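Local coordinates for protein beta-glucuronidase (Dictyoglomus thermophilum, PDB 6XXW) that probably hydrolyses beta-D-glucuronides, releasing glucuronic acid, as a glycoside hydrolase of family 2, at residues A[408-413]-A[441-446]. Sequence-based numbering, arbitrary orientation.
Sequences VIMWSV and TRPITI
R442 runs its aliphatic stem past the indole of W411, CD coming within 3.7 Å of NE1, while V408 lays CG1 over one face of the same ring near its rim. The arginine chain is extended from CG to NE, and this reach brings NE to the carbonyl of V408: the bond from NE to V408 O is 2.8 Å and nearly straight at 172°, in the guanidinium plane but well above the plane of the carbonyl. D439 ties the pair together, taking a salt bridge from R442 NH1 and a hydrogen bond from W411 NE1, and NH2 turns to the carbonyls of K403 and H405. Cut back to an alanine, this position is likely to leave a hollow beside the indole and D439 without its charged mate. One residue on, the P443 ring sits against the start of the other strand, CD 3.3 Å from I409 O. M410 has CG anti to its backbone N (chi1 -178°), and the bend beyond it wedges SD between the P443 ring and T445, 4.1 Å from P443 CG and 3.9 Å from T445 CB. Beyond this the backbones pair in parallel: W411 N to P443 O, T445 N to W411 O (2.8 Å) and V413 N to T445 O. S412 CB and T445 CG2 meet on one face of the sheet; on the helix side V413 forks into the dip between two isoleucines, CG1 against I444 CG2 and CG2 against I446 CB, 3.8 Å away. Helix 422-438, packing on V413, I444 and I446, links the two strands, making a classic beta-alpha-beta unit in the wall of the family 2 TIM barrel.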
loop_
_atom_site.group_PDB
_atom_site.type_symbol
_atom_site.label_atom_id
_atom_site.label_comp_id
_atom_site.label_asym_id
_atom_site.label_seq_id
_atom_site.Cartn_x
_atom_site.Cartn_y
_atom_site.Cartn_z
ATOM N N VAL A 408 -12.615 23.895 26.812
ATOM C CA VAL A 408 -13.994 23.619 26.415
ATOM C C VAL A 408 -14.721 24.944 26.212
ATOM O O VAL A 408 -14.878 25.738 27.152
ATOM C CB VAL A 408 -14.726 22.757 27.456
ATOM C CG1 VAL A 408 -16.192 22.529 27.001
ATOM C CG2 VAL A 408 -14.025 21.438 27.705
ATOM N N ILE A 409 -15.203 25.179 24.992
ATOM C CA ILE A 409 -15.850 26.443 24.669
ATOM C C ILE A 409 -17.269 26.271 24.168
ATOM O O ILE A 409 -17.898 27.258 23.810
ATOM C CB ILE A 409 -15.021 27.272 23.663
ATOM C CG1 ILE A 409 -14.463 26.396 22.543
ATOM C CG2 ILE A 409 -13.894 28.013 24.399
ATOM C CD1 ILE A 409 -15.478 25.817 21.614
ATOM N N MET A 410 -17.791 25.048 24.133
ATOM C CA MET A 410 -19.137 24.783 23.627
ATOM C C MET A 410 -19.489 23.347 23.965
ATOM O O MET A 410 -18.628 22.464 23.928
ATOM C CB MET A 410 -19.236 25.002 22.106
ATOM C CG MET A 410 -20.639 24.786 21.535
ATOM S SD MET A 410 -21.058 25.813 20.107
ATOM C CE MET A 410 -19.826 25.281 18.883
ATOM N N TRP A 411 -20.766 23.114 24.264
ATOM C CA TRP A 411 -21.286 21.769 24.465
ATOM C C TRP A 411 -22.109 21.344 23.254
ATOM O O TRP A 411 -22.952 22.112 22.764
ATOM C CB TRP A 411 -22.181 21.691 25.717
ATOM C CG TRP A 411 -21.551 22.201 26.996
ATOM C CD1 TRP A 411 -21.907 23.327 27.682
ATOM C CD2 TRP A 411 -20.493 21.586 27.752
ATOM N NE1 TRP A 411 -21.129 23.462 28.809
ATOM C CE2 TRP A 411 -20.257 22.405 28.881
ATOM C CE3 TRP A 411 -19.722 20.429 27.585
ATOM C CZ2 TRP A 411 -19.265 22.117 29.829
ATOM C CZ3 TRP A 411 -18.727 20.132 28.549
ATOM C CH2 TRP A 411 -18.520 20.974 29.650
ATOM N N SER A 412 -21.900 20.106 22.799
ATOM C CA SER A 412 -22.727 19.506 21.750
ATOM C C SER A 412 -23.615 18.443 22.379
ATOM O O SER A 412 -23.115 17.531 23.042
ATOM C CB SER A 412 -21.879 18.893 20.637
ATOM O OG SER A 412 -22.727 18.223 19.709
ATOM N N VAL A 413 -24.930 18.571 22.210
ATOM C CA VAL A 413 -25.822 17.643 22.900
ATOM C C VAL A 413 -26.050 16.337 22.137
ATOM O O VAL A 413 -26.496 15.352 22.748
ATOM C CB VAL A 413 -27.186 18.290 23.235
ATOM C CG1 VAL A 413 -27.004 19.503 24.172
ATOM C CG2 VAL A 413 -27.948 18.672 21.983
ATOM N N THR A 441 -22.416 29.529 30.985
ATOM C CA THR A 441 -21.232 30.267 30.555
ATOM C C THR A 441 -20.695 29.828 29.193
ATOM O O THR A 441 -19.735 30.433 28.711
ATOM C CB THR A 441 -20.103 30.155 31.598
ATOM O OG1 THR A 441 -19.491 28.858 31.537
ATOM C CG2 THR A 441 -20.609 30.423 33.022
ATOM N N ARG A 442 -21.278 28.804 28.566
ATOM C CA ARG A 442 -20.803 28.335 27.268
ATOM C C ARG A 442 -21.974 28.119 26.321
ATOM O O ARG A 442 -23.030 27.630 26.738
ATOM C CB ARG A 442 -20.012 27.015 27.385
ATOM C CG ARG A 442 -18.777 27.070 28.273
ATOM C CD ARG A 442 -18.223 25.679 28.463
ATOM N NE ARG A 442 -16.889 25.700 29.051
ATOM C CZ ARG A 442 -16.652 25.730 30.348
ATOM N NH1 ARG A 442 -17.678 25.749 31.200
ATOM N NH2 ARG A 442 -15.393 25.742 30.794
ATOM N N PRO A 443 -21.805 28.435 25.039
ATOM C CA PRO A 443 -22.867 28.165 24.071
ATOM C C PRO A 443 -23.109 26.674 23.903
ATOM O O PRO A 443 -22.303 25.824 24.300
ATOM C CB PRO A 443 -22.340 28.788 22.773
ATOM C CG PRO A 443 -20.865 28.816 22.946
ATOM C CD PRO A 443 -20.632 29.067 24.412
ATOM N N ILE A 444 -24.253 26.372 23.293
ATOM C CA ILE A 444 -24.723 25.013 23.072
ATOM C C ILE A 444 -24.996 24.811 21.589
ATOM O O ILE A 444 -25.520 25.711 20.924
ATOM C CB ILE A 444 -25.996 24.733 23.893
ATOM C CG1 ILE A 444 -25.698 24.880 25.384
ATOM C CG2 ILE A 444 -26.566 23.355 23.549
ATOM C CD1 ILE A 444 -26.943 24.932 26.223
ATOM N N THR A 445 -24.651 23.626 21.068
ATOM C CA THR A 445 -24.972 23.257 19.693
ATOM C C THR A 445 -25.531 21.837 19.665
ATOM O O THR A 445 -25.602 21.139 20.685
ATOM C CB THR A 445 -23.737 23.365 18.764
ATOM O OG1 THR A 445 -24.121 23.171 17.387
ATOM C CG2 THR A 445 -22.710 22.327 19.124
ATOM N N ILE A 446 -25.965 21.431 18.476
ATOM C CA ILE A 446 -26.278 20.043 18.157
ATOM C C ILE A 446 -25.814 19.815 16.727
ATOM O O ILE A 446 -25.960 20.699 15.875
ATOM C CB ILE A 446 -27.779 19.710 18.315
ATOM C CG1 ILE A 446 -28.013 18.217 18.039
ATOM C CG2 ILE A 446 -28.662 20.559 17.358
ATOM C CD1 ILE A 446 -29.389 17.717 18.477
#